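Side-chain contacts in NADH dehydrogenase, putative (Plasmodium falciparum, PDB 5JWC), which probably oxidises NADH through its bound FAD and passes the electrons to ubiquinone, as a type II NADH dehydrogenase of the malaria parasite: residues Arg165-Asp170 with Tyr290-Trp295; Glu202-Phe207 with Ile226-Ile231; Pro384-Ser389 with Phe411-Asn416; Glu370-Lys375 with Trp391-Asn396. One frame throughout, in Å; residues are numbered along the deposited sequence.

Interaction 1: Arg165-Asp170 with Tyr290-Trp295. With 4W0 (5-fluoro-3-methyl-2-{4-[4-(trifluoromethoxy)benzyl]phenyl}quinolin-4(1H)-one), chain L.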
# COMPACT_ATOMS: atom_id res chain seq x y z
N ARG A 165 -6.00 9.83 1.87
CA ARG A 165 -6.98 8.76 1.72
C ARG A 165 -7.24 8.04 3.05
O ARG A 165 -8.39 7.84 3.44
CB ARG A 165 -6.51 7.75 0.67
CG ARG A 165 -7.49 6.61 0.44
CD ARG A 165 -6.96 5.61 -0.59
NE ARG A 165 -7.79 4.41 -0.62
CZ ARG A 165 -7.61 3.36 0.17
NH1 ARG A 165 -6.62 3.35 1.06
NH2 ARG A 165 -8.44 2.31 0.07
N LYS A 166 -6.16 7.66 3.74
CA LYS A 166 -6.32 6.94 5.00
C LYS A 166 -7.05 7.79 6.07
O LYS A 166 -7.90 7.28 6.80
CB LYS A 166 -4.96 6.47 5.52
CG LYS A 166 -5.05 5.84 6.93
CD LYS A 166 -3.77 5.13 7.34
CE LYS A 166 -3.88 4.53 8.76
NZ LYS A 166 -5.25 4.06 9.12
N LYS A 167 -6.71 9.08 6.15
CA LYS A 167 -7.34 9.95 7.13
C LYS A 167 -8.84 10.04 6.87
O LYS A 167 -9.64 9.91 7.79
CB LYS A 167 -6.72 11.35 7.13
CG LYS A 167 -7.45 12.36 8.07
CD LYS A 167 -7.26 11.98 9.54
CE LYS A 167 -7.79 13.09 10.45
NZ LYS A 167 -7.59 12.73 11.88
N PHE A 168 -9.22 10.24 5.62
CA PHE A 168 -10.63 10.31 5.28
C PHE A 168 -11.35 9.00 5.66
O PHE A 168 -12.45 9.02 6.22
CB PHE A 168 -10.81 10.60 3.80
CG PHE A 168 -12.25 10.68 3.38
CD1 PHE A 168 -13.05 11.72 3.83
CD2 PHE A 168 -12.81 9.71 2.56
CE1 PHE A 168 -14.38 11.81 3.47
CE2 PHE A 168 -14.15 9.79 2.19
CZ PHE A 168 -14.93 10.84 2.64
N LEU A 169 -10.72 7.86 5.37
CA LEU A 169 -11.32 6.58 5.72
C LEU A 169 -11.42 6.42 7.24
O LEU A 169 -12.41 5.88 7.72
CB LEU A 169 -10.51 5.42 5.09
CG LEU A 169 -10.55 5.45 3.56
CD1 LEU A 169 -9.71 4.34 2.92
CD2 LEU A 169 -12.00 5.39 3.04
N ASP A 170 -10.41 6.87 7.98
CA ASP A 170 -10.43 6.78 9.44
C ASP A 170 -11.60 7.59 10.02
O ASP A 170 -12.22 7.18 11.00
CB ASP A 170 -9.13 7.32 10.06
CG ASP A 170 -7.95 6.38 9.90
OD1 ASP A 170 -6.81 6.88 10.01
OD2 ASP A 170 -8.16 5.17 9.66
N TYR A 290 -13.48 21.81 10.61
CA TYR A 290 -13.05 20.85 9.60
C TYR A 290 -12.57 19.54 10.22
O TYR A 290 -12.10 19.53 11.36
CB TYR A 290 -11.92 21.44 8.76
CG TYR A 290 -10.57 21.43 9.43
CD1 TYR A 290 -10.18 22.47 10.28
CD2 TYR A 290 -9.68 20.39 9.23
CE1 TYR A 290 -8.94 22.46 10.89
CE2 TYR A 290 -8.44 20.37 9.84
CZ TYR A 290 -8.07 21.41 10.67
OH TYR A 290 -6.83 21.40 11.27
N GLY A 291 -12.65 18.45 9.46
CA GLY A 291 -12.07 17.18 9.88
C GLY A 291 -10.80 16.83 9.11
O GLY A 291 -9.90 16.18 9.64
N LEU A 292 -10.74 17.25 7.86
CA LEU A 292 -9.58 16.98 7.01
C LEU A 292 -9.28 18.22 6.19
O LEU A 292 -10.14 18.69 5.44
CB LEU A 292 -9.86 15.77 6.10
CG LEU A 292 -8.95 15.43 4.92
CD1 LEU A 292 -7.50 15.23 5.35
CD2 LEU A 292 -9.46 14.17 4.20
N LEU A 293 -8.07 18.75 6.34
CA LEU A 293 -7.65 19.95 5.61
C LEU A 293 -6.54 19.60 4.64
O LEU A 293 -5.48 19.12 5.03
CB LEU A 293 -7.17 21.04 6.58
CG LEU A 293 -6.69 22.36 5.96
CD1 LEU A 293 -7.82 23.06 5.22
CD2 LEU A 293 -6.14 23.27 7.07
N ILE A 294 -6.79 19.84 3.35
CA ILE A 294 -5.84 19.48 2.31
C ILE A 294 -5.24 20.74 1.70
O ILE A 294 -5.96 21.61 1.21
CB ILE A 294 -6.51 18.61 1.23
CG1 ILE A 294 -6.90 17.27 1.84
CG2 ILE A 294 -5.59 18.40 0.02
CD1 ILE A 294 -8.01 16.55 1.09
N TRP A 295 -3.91 20.84 1.75
CA TRP A 295 -3.21 22.01 1.24
C TRP A 295 -2.64 21.70 -0.15
O TRP A 295 -1.61 21.06 -0.29
CB TRP A 295 -2.09 22.42 2.20
CG TRP A 295 -1.66 23.85 2.08
CD1 TRP A 295 -0.59 24.35 1.37
CD2 TRP A 295 -2.27 24.97 2.72
NE1 TRP A 295 -0.52 25.72 1.53
CE2 TRP A 295 -1.53 26.12 2.36
CE3 TRP A 295 -3.37 25.12 3.57
CZ2 TRP A 295 -1.87 27.39 2.81
CZ3 TRP A 295 -3.69 26.39 4.03
CH2 TRP A 295 -2.95 27.50 3.65
C1 4W0 L . -5.21 4.11 -3.49
C2 4W0 L . -4.72 3.51 -2.32
C3 4W0 L . -4.85 2.11 -2.17
C4 4W0 L . -5.43 1.30 -3.17
C5 4W0 L . -5.91 1.91 -4.33
C6 4W0 L . -5.79 3.30 -4.50
O1 4W0 L . -2.73 -1.69 9.22
C7 4W0 L . -5.55 -0.19 -2.99
C8 4W0 L . -5.04 -0.80 -1.78
C9 4W0 L . -4.44 0.09 -0.75
C10 4W0 L . -3.81 -0.39 0.51
C11 4W0 L . -2.73 -1.24 0.29
C12 4W0 L . -2.03 -1.75 1.36
C13 4W0 L . -2.39 -1.36 2.62
C14 4W0 L . -3.44 -0.48 2.86
C15 4W0 L . -4.16 0.02 1.78
O2 4W0 L . -6.06 -0.90 -3.84
N 4W0 L . -4.33 1.50 -0.95
C16 4W0 L . -1.53 -1.95 3.69
C17 4W0 L . -1.90 -1.88 5.13
C18 4W0 L . -3.06 -2.47 5.61
C19 4W0 L . -3.34 -2.41 6.97
C20 4W0 L . -2.46 -1.77 7.84
C21 4W0 L . -1.29 -1.19 7.34
C22 4W0 L . -1.01 -1.25 5.99
C23 4W0 L . -5.15 -2.30 -1.62
F1 4W0 L . -6.46 1.17 -5.28
C24 4W0 L . -3.83 -0.91 9.69
F2 4W0 L . -3.96 0.17 8.91
F3 4W0 L . -3.67 -0.54 10.98
F4 4W0 L . -4.94 -1.66 9.64

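Interaction 2: Glu202-Phe207 with Ile226-Ile231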
# COMPACT_ATOMS: atom_id res chain seq x y z
N GLU A 202 -8.95 18.84 -8.73
CA GLU A 202 -9.05 17.40 -8.98
C GLU A 202 -9.22 16.58 -7.70
O GLU A 202 -9.96 15.60 -7.68
CB GLU A 202 -7.85 16.93 -9.79
CG GLU A 202 -7.92 17.48 -11.24
CD GLU A 202 -6.86 16.91 -12.16
OE1 GLU A 202 -5.65 17.08 -11.85
OE2 GLU A 202 -7.23 16.29 -13.20
N VAL A 203 -8.53 16.97 -6.63
CA VAL A 203 -8.70 16.30 -5.34
C VAL A 203 -10.14 16.44 -4.86
O VAL A 203 -10.74 15.48 -4.40
CB VAL A 203 -7.74 16.86 -4.27
CG1 VAL A 203 -8.11 16.33 -2.86
CG2 VAL A 203 -6.30 16.51 -4.65
N THR A 204 -10.70 17.64 -4.98
CA THR A 204 -12.07 17.89 -4.57
C THR A 204 -13.05 17.03 -5.39
O THR A 204 -13.95 16.40 -4.84
CB THR A 204 -12.43 19.41 -4.72
OG1 THR A 204 -11.53 20.20 -3.92
CG2 THR A 204 -13.86 19.69 -4.27
N ALA A 205 -12.86 16.99 -6.70
CA ALA A 205 -13.73 16.23 -7.60
C ALA A 205 -13.70 14.73 -7.28
O ALA A 205 -14.73 14.05 -7.29
CB ALA A 205 -13.32 16.47 -9.08
N GLU A 206 -12.50 14.21 -7.02
CA GLU A 206 -12.32 12.79 -6.73
C GLU A 206 -13.00 12.38 -5.43
O GLU A 206 -13.66 11.34 -5.38
CB GLU A 206 -10.83 12.46 -6.67
CG GLU A 206 -10.19 12.35 -8.06
CD GLU A 206 -10.69 11.12 -8.81
OE1 GLU A 206 -10.59 11.11 -10.06
OE2 GLU A 206 -11.17 10.17 -8.15
N PHE A 207 -12.83 13.19 -4.39
CA PHE A 207 -13.56 12.97 -3.15
C PHE A 207 -15.07 13.09 -3.33
O PHE A 207 -15.81 12.31 -2.75
CB PHE A 207 -13.08 13.92 -2.06
CG PHE A 207 -11.92 13.37 -1.29
CD1 PHE A 207 -12.07 12.19 -0.59
CD2 PHE A 207 -10.68 13.98 -1.33
CE1 PHE A 207 -10.99 11.64 0.12
CE2 PHE A 207 -9.61 13.45 -0.63
CZ PHE A 207 -9.76 12.28 0.10
N ILE A 226 -21.67 14.66 5.51
CA ILE A 226 -20.41 14.92 4.82
C ILE A 226 -20.49 16.18 3.97
O ILE A 226 -21.47 16.38 3.26
CB ILE A 226 -20.01 13.73 3.92
CG1 ILE A 226 -19.90 12.45 4.76
CG2 ILE A 226 -18.68 14.04 3.19
CD1 ILE A 226 -19.70 11.21 3.95
N SER A 227 -19.47 17.02 4.04
CA SER A 227 -19.39 18.17 3.15
C SER A 227 -17.98 18.38 2.65
O SER A 227 -17.01 17.91 3.25
CB SER A 227 -19.88 19.44 3.86
OG SER A 227 -19.18 19.65 5.08
N ILE A 228 -17.88 19.08 1.52
CA ILE A 228 -16.60 19.47 0.97
C ILE A 228 -16.62 20.94 0.59
O ILE A 228 -17.57 21.39 -0.06
CB ILE A 228 -16.24 18.70 -0.30
CG1 ILE A 228 -16.46 17.21 -0.16
CG2 ILE A 228 -14.79 18.99 -0.71
CD1 ILE A 228 -16.19 16.51 -1.50
N SER A 229 -15.55 21.65 0.94
CA SER A 229 -15.38 23.03 0.52
C SER A 229 -14.05 23.15 -0.21
O SER A 229 -13.08 22.53 0.19
CB SER A 229 -15.41 23.98 1.73
OG SER A 229 -16.62 23.84 2.45
N ILE A 230 -14.00 23.96 -1.26
CA ILE A 230 -12.72 24.31 -1.88
C ILE A 230 -12.50 25.81 -1.74
O ILE A 230 -13.41 26.61 -1.94
CB ILE A 230 -12.64 23.84 -3.36
CG1 ILE A 230 -11.27 24.17 -3.97
CG2 ILE A 230 -13.77 24.41 -4.20
CD1 ILE A 230 -11.08 23.55 -5.37
N ILE A 231 -11.29 26.19 -1.35
CA ILE A 231 -10.99 27.57 -1.01
C ILE A 231 -9.95 28.13 -1.97
O ILE A 231 -8.89 27.53 -2.16
CB ILE A 231 -10.48 27.67 0.43
CG1 ILE A 231 -11.60 27.26 1.40
CG2 ILE A 231 -10.00 29.09 0.74
CD1 ILE A 231 -11.14 26.31 2.45

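Interaction 3: Pro384-Ser389 with Phe411-Asn416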
# COMPACT_ATOMS: atom_id res chain seq x y z
N PRO A 384 15.94 32.31 -27.21
CA PRO A 384 14.59 31.73 -27.17
C PRO A 384 13.49 32.79 -27.05
O PRO A 384 12.35 32.55 -27.43
CB PRO A 384 14.62 30.82 -25.93
CG PRO A 384 15.67 31.43 -25.05
CD PRO A 384 16.73 31.96 -26.01
N GLN A 385 13.84 33.96 -26.52
CA GLN A 385 12.85 35.01 -26.33
C GLN A 385 12.32 35.60 -27.66
O GLN A 385 11.32 36.31 -27.67
CB GLN A 385 13.40 36.12 -25.41
CG GLN A 385 14.62 36.87 -25.92
CD GLN A 385 15.93 36.20 -25.53
OE1 GLN A 385 16.11 35.00 -25.75
NE2 GLN A 385 16.84 36.97 -24.96
N LEU A 386 12.96 35.27 -28.78
CA LEU A 386 12.47 35.69 -30.10
C LEU A 386 11.45 34.75 -30.68
O LEU A 386 10.90 35.00 -31.76
CB LEU A 386 13.64 35.81 -31.10
CG LEU A 386 14.57 36.99 -30.92
CD1 LEU A 386 15.72 36.92 -31.93
CD2 LEU A 386 13.79 38.27 -31.11
N SER A 387 11.23 33.63 -29.99
CA SER A 387 10.27 32.65 -30.44
C SER A 387 8.88 33.27 -30.58
O SER A 387 8.49 34.12 -29.77
CB SER A 387 10.21 31.46 -29.47
OG SER A 387 9.20 30.55 -29.84
N ILE A 388 8.14 32.85 -31.60
CA ILE A 388 6.78 33.34 -31.76
C ILE A 388 5.89 32.88 -30.60
O ILE A 388 4.84 33.45 -30.36
CB ILE A 388 6.16 32.88 -33.10
CG1 ILE A 388 6.20 31.36 -33.22
CG2 ILE A 388 6.90 33.50 -34.28
CD1 ILE A 388 5.39 30.83 -34.40
N SER A 389 6.34 31.85 -29.87
CA SER A 389 5.65 31.42 -28.66
C SER A 389 6.00 32.31 -27.46
O SER A 389 5.39 32.20 -26.41
CB SER A 389 5.99 29.95 -28.33
OG SER A 389 7.36 29.78 -27.98
N PHE A 411 15.54 45.15 -26.14
CA PHE A 411 15.47 45.18 -24.70
C PHE A 411 14.06 44.81 -24.21
O PHE A 411 13.92 44.12 -23.19
CB PHE A 411 15.87 46.56 -24.18
CG PHE A 411 15.89 46.67 -22.68
CD1 PHE A 411 17.05 46.44 -21.97
CD2 PHE A 411 14.75 47.04 -21.98
CE1 PHE A 411 17.07 46.54 -20.60
CE2 PHE A 411 14.77 47.14 -20.61
CZ PHE A 411 15.93 46.89 -19.91
N GLU A 412 13.03 45.25 -24.92
CA GLU A 412 11.67 44.91 -24.51
C GLU A 412 11.40 43.42 -24.69
O GLU A 412 10.69 42.82 -23.88
CB GLU A 412 10.63 45.73 -25.29
CG GLU A 412 10.58 47.22 -24.91
CD GLU A 412 10.41 47.44 -23.40
OE1 GLU A 412 9.52 46.79 -22.80
OE2 GLU A 412 11.14 48.27 -22.82
N ILE A 413 11.95 42.84 -25.74
CA ILE A 413 11.82 41.39 -25.93
C ILE A 413 12.53 40.62 -24.80
O ILE A 413 11.98 39.65 -24.27
CB ILE A 413 12.33 40.95 -27.30
CG1 ILE A 413 11.63 41.78 -28.40
CG2 ILE A 413 12.08 39.44 -27.53
CD1 ILE A 413 12.10 41.48 -29.81
N ASP A 414 13.74 41.06 -24.44
CA ASP A 414 14.47 40.45 -23.32
C ASP A 414 13.64 40.47 -22.06
O ASP A 414 13.50 39.46 -21.37
CB ASP A 414 15.79 41.18 -23.05
CG ASP A 414 16.82 40.95 -24.13
OD1 ASP A 414 16.80 39.89 -24.77
OD2 ASP A 414 17.67 41.85 -24.33
N LYS A 415 13.10 41.64 -21.77
CA LYS A 415 12.34 41.88 -20.56
C LYS A 415 11.05 41.04 -20.52
O LYS A 415 10.63 40.59 -19.45
CB LYS A 415 12.04 43.38 -20.48
CG LYS A 415 11.41 43.88 -19.22
CD LYS A 415 11.41 45.41 -19.26
CE LYS A 415 10.48 46.02 -18.22
NZ LYS A 415 9.06 45.71 -18.54
N ASN A 416 10.46 40.80 -21.69
CA ASN A 416 9.21 40.05 -21.81
C ASN A 416 9.35 38.52 -21.65
O ASN A 416 8.36 37.82 -21.38
CB ASN A 416 8.60 40.36 -23.17
CG ASN A 416 7.32 39.61 -23.41
OD1 ASN A 416 7.25 38.70 -24.25
ND2 ASN A 416 6.29 39.97 -22.66
O HOH W 1 10.05 37.69 -25.20

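Interaction 4: Glu370-Lys375 with Trp391-Asn396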
# COMPACT_ATOMS: atom_id res chain seq x y z
N GLU A 370 9.26 43.47 -38.69
CA GLU A 370 9.01 42.44 -39.69
C GLU A 370 10.33 41.86 -40.20
O GLU A 370 10.41 40.67 -40.51
CB GLU A 370 8.19 42.98 -40.85
CG GLU A 370 7.58 41.88 -41.69
CD GLU A 370 6.67 40.97 -40.88
OE1 GLU A 370 6.65 39.76 -41.16
OE2 GLU A 370 5.99 41.47 -39.95
N ALA A 371 11.34 42.72 -40.29
CA ALA A 371 12.67 42.28 -40.69
C ALA A 371 13.21 41.29 -39.65
O ALA A 371 13.75 40.25 -40.01
CB ALA A 371 13.60 43.47 -40.85
N LEU A 372 13.08 41.64 -38.38
CA LEU A 372 13.50 40.76 -37.29
C LEU A 372 12.74 39.43 -37.37
O LEU A 372 13.34 38.37 -37.25
CB LEU A 372 13.26 41.42 -35.94
CG LEU A 372 13.65 40.65 -34.67
CD1 LEU A 372 15.15 40.33 -34.64
CD2 LEU A 372 13.24 41.44 -33.43
N LYS A 373 11.44 39.49 -37.60
CA LYS A 373 10.63 38.27 -37.64
C LYS A 373 11.03 37.38 -38.81
O LYS A 373 10.82 36.16 -38.77
CB LYS A 373 9.14 38.60 -37.71
CG LYS A 373 8.25 37.42 -37.38
CD LYS A 373 6.80 37.68 -37.76
CE LYS A 373 5.93 36.46 -37.44
NZ LYS A 373 4.52 36.63 -37.88
N LEU A 374 11.60 37.97 -39.85
CA LEU A 374 12.05 37.20 -41.00
C LEU A 374 13.29 36.35 -40.69
O LEU A 374 13.49 35.33 -41.32
CB LEU A 374 12.32 38.14 -42.19
CG LEU A 374 11.06 38.52 -42.99
CD1 LEU A 374 11.35 39.57 -44.05
CD2 LEU A 374 10.47 37.28 -43.63
N LYS A 375 14.10 36.76 -39.71
CA LYS A 375 15.27 35.97 -39.32
C LYS A 375 15.01 35.22 -38.02
O LYS A 375 15.93 34.73 -37.35
CB LYS A 375 16.50 36.87 -39.15
CG LYS A 375 16.97 37.55 -40.43
CD LYS A 375 17.30 36.52 -41.51
CE LYS A 375 17.63 37.19 -42.83
NZ LYS A 375 16.40 37.45 -43.64
N TRP A 391 7.18 35.89 -27.98
CA TRP A 391 7.02 37.30 -28.35
C TRP A 391 5.92 37.41 -29.38
O TRP A 391 5.94 36.74 -30.41
CB TRP A 391 8.33 37.87 -28.90
CG TRP A 391 8.26 39.33 -29.31
CD1 TRP A 391 8.28 39.83 -30.58
CD2 TRP A 391 8.17 40.47 -28.44
NE1 TRP A 391 8.22 41.20 -30.55
CE2 TRP A 391 8.14 41.62 -29.25
CE3 TRP A 391 8.12 40.62 -27.05
CZ2 TRP A 391 8.05 42.90 -28.72
CZ3 TRP A 391 8.03 41.89 -26.52
CH2 TRP A 391 8.00 43.02 -27.36
N ASP A 392 4.94 38.26 -29.10
CA ASP A 392 3.84 38.48 -30.04
C ASP A 392 4.26 39.54 -31.06
O ASP A 392 4.16 40.74 -30.79
CB ASP A 392 2.59 38.93 -29.30
CG ASP A 392 1.33 38.82 -30.15
OD1 ASP A 392 1.43 38.72 -31.39
OD2 ASP A 392 0.23 38.82 -29.55
N TYR A 393 4.72 39.10 -32.23
CA TYR A 393 5.17 40.02 -33.27
C TYR A 393 4.04 40.88 -33.85
O TYR A 393 4.26 42.05 -34.18
CB TYR A 393 5.86 39.26 -34.40
CG TYR A 393 7.23 38.74 -34.03
CD1 TYR A 393 8.37 39.47 -34.31
CD2 TYR A 393 7.38 37.52 -33.37
CE1 TYR A 393 9.63 39.01 -33.98
CE2 TYR A 393 8.63 37.04 -33.02
CZ TYR A 393 9.75 37.79 -33.33
OH TYR A 393 11.00 37.33 -33.00
N GLU A 394 2.84 40.32 -33.97
CA GLU A 394 1.71 41.08 -34.53
C GLU A 394 1.22 42.19 -33.60
O GLU A 394 0.86 43.26 -34.07
CB GLU A 394 0.55 40.16 -34.92
CG GLU A 394 0.81 39.29 -36.17
CD GLU A 394 1.94 38.28 -36.00
OE1 GLU A 394 1.79 37.34 -35.19
OE2 GLU A 394 2.97 38.42 -36.70
N LYS A 395 1.22 41.95 -32.30
CA LYS A 395 0.77 42.99 -31.37
C LYS A 395 1.87 43.98 -31.00
O LYS A 395 1.62 44.93 -30.27
CB LYS A 395 0.18 42.35 -30.11
CG LYS A 395 -1.09 41.57 -30.41
CD LYS A 395 -1.84 41.20 -29.14
CE LYS A 395 -3.06 40.35 -29.47
NZ LYS A 395 -3.89 40.13 -28.25
N ASN A 396 3.09 43.75 -31.49
CA ASN A 396 4.20 44.66 -31.21
C ASN A 396 4.89 45.05 -32.51
O ASN A 396 6.13 45.15 -32.56
CB ASN A 396 5.22 44.02 -30.26
CG ASN A 396 4.66 43.75 -28.88
OD1 ASN A 396 4.64 44.63 -28.01
ND2 ASN A 396 4.22 42.52 -28.66

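Interaction 1: Arg165-Asp170 with Tyr290-Trp295
Leu292 fits its two methyl branches against two successive residues of helix 158-174, where that helix packs on the five-stranded parallel sheet of a Rossmann-like domain. CD2 of Leu292 lies 3.8 Å from CB of Phe168, oblique to the phenyl ring, while CD1 of Leu292 is 4.0 Å from CG of Lys167. The Lys167 and Leu292 side chains lie alongside, running opposite ways. A bend at CB-CG (chi2 68°) carries the rest of Lys167 past the loop residue that precedes the strand, leaving its CE 3.8 Å from the carbonyl O of Gly291. No hydrogen bond links the two segments. Further out, backbone bonds to Ala192 hold Leu292 and Ile294 in the sheet, and Phe168 continues onto Val191, Phe210 and Ile211. Arg165 points away from the sheet with its chain extended. Its guanidinium has Leu169 CD1 over the centre of one face and, over the other, the inhibitor RYL-552 (4W0), offset toward the rim and also hydrogen-bonded to Asn80 of the second subunit. NH2 of Arg165 bonds to the carbonyls of Pro518 and Ile520, tying the C-terminal tail to this pocket. Arg165 CD comes within 3.5 Å of 4W0 C2, in the fluorinated benzo ring.

Interaction 2: Glu202-Phe207 with Ile226-Ile231
Thr204 stands between Ile228 and Ile230 and turns a different branch to each. Its methyl CG2 meets CG2 of Ile228 at 3.7 Å, the two side chains passing flank to flank as each heads for the other's backbone. Its hydroxyl flank crosses Ile230 at a slant, with OG1 of Thr204 3.7 Å from CD1 of Ile230. The first torsion divides these roles: at chi1 -59° OG1 sits beside the backbone N and reaches back to the carbonyl O of Gly200, one turn earlier in the helix, while CG2 goes anti to N and meets the strand. Ile228 sends its longer branch further along the helix. Its CD1 lies 4.1 Å from CB of Phe207 and 4.0 Å from the carbonyl O of Thr204, touching the base of the phenylalanine rather than its ring. The Phe207 ring itself leans off to the flank, receives Val203 CG1 at its edge, and makes an edge-to-face contact with Phe168. Helix 202-207 runs nearly antiparallel to strand 227-231, their axes 9.3 Å apart at 169°, as expected of a beta-alpha-beta crossover: strand 190-194, helix 198-218, then strand 227-232 beside the first. The glycines Gly195, Gly197 and Gly200 that open this unit fit a GxGxxG dinucleotide-binding turn, probably for NADH. On another flank of the helix, Glu206 touches a bound RYL-552 molecule. The buried interface has no hydrogen bond across it; because Gly200 satisfies the threonine hydroxyl, OG1 can lie against aliphatic carbon without leaving a polar group stranded.

Interaction 3: Pro384-Ser389 with Phe411-Asn416
Gln385 and Asp414 mark the closest backbone approach, their CA atoms 6.4 Å apart where the short 3-10 turn 384-386 abuts helix 403-416 in the helical insertion domain of PfNDH2. The turn is closed by the bond from Ser387 N to Pro384 O, and the carbonyl of Gln385 faces the helix. There its O lies only 3.2 Å from the methyl CG2 of Ile413, a tight fit. A water is also wedged between the two backbones, 3.1 Å from Gln385 O and 2.9 Å from Ile413 O; it can donate to either, though more acceptors surround it than it has protons. Leu386 crosses Ile413 at about a right angle, bringing its CD2 to 3.9 Å from CD1 of Ile413. Gln385 places CG between N and the carbonyl carbon (chi1 62°), then bends at chi2, which carries its amide over to Asp414. NE2 of Gln385 donates to OD1 of Asp414 at 2.9 Å, nearly straight at 162° and close to the amide plane, although the amide and carboxylate planes are turned 62° apart. Asp414 OD1 also accepts from Leu351 N, and OD2 is hydrogen-bonded to His352 ND1. These partners are consistent with an ionised carboxylate, which ties the turn and residues 351-352 to the helix, while Gln385 NE2 also holds Lys349 O.

Interaction 4: Glu370-Lys375 with Trp391-Asn396
Lys373 NZ and Glu394 OE2 form a short salt bridge of 2.6 Å toward the surface, the ammonium arriving on the syn side of the carboxylate but 27° out of its plane. It joins helix 369-374 to the 391-396 loop, both parts of the helical insertion domain of PfNDH2. Glu394 bends at chi2 to present this oxygen, and it also touches a crystal neighbour, so packing of the lattice may affect its pose. Glu370 OE2 lies 5.4 Å from Glu394 OE2; the lysine charge probably eases that like-charge approach. On its way to the glutamate the extended Lys373 chain, CG anti to the backbone N at chi1 -165°, runs slantwise over the face of Tyr393. Its CG stands 3.8 Å from the ring centroid, only 17° off the normal, a CH-pi contact, and its CB is 3.6 Å from Tyr393 CD1. The opposite face of the phenol is covered at its centre by CD1 of Trp391, whose indole comes edge-on. Leu372 closes the rim near the ring plane, with its CD2 4.4 Å from Tyr393 CE1. The tyrosine hydroxyl bonds to the carbonyl of Leu386, so the ring is held on both faces and at its tip. Behind it, Asn396 ND2 donates to Asp392 O at 2.8 Å, fastening the loop on itself, and lies over the Trp391 indole. The contact thus packs this loop on the domain's helices: Leu372 also reaches Leu379 of helix 376-380, and Leu372 and Trp391 both pack on Ile413 of helix 403-416.

In the fold
The four contacts form two touching pairs. Interactions 1 and 2, with centres 11 Å apart, cover the same five-stranded parallel sheet with helices 158-174 and 198-218; interaction 2 is nested along the chain inside the loop closed by interaction 1. Both lie in the pyridine nucleotide-disulphide oxidoreductase region and border bound RYL-552 molecules. Interactions 3 and 4, centred 10 Å apart, follow later in the sequence, and their segments alternate: 370-375, 384-389, 391-396, 411-416. This interleaving knits the helical insertion domain into one small core. With centres 40 to 52 Å from those of the first pair, it stands apart from the contacts on the parallel sheet, which probably binds NADH.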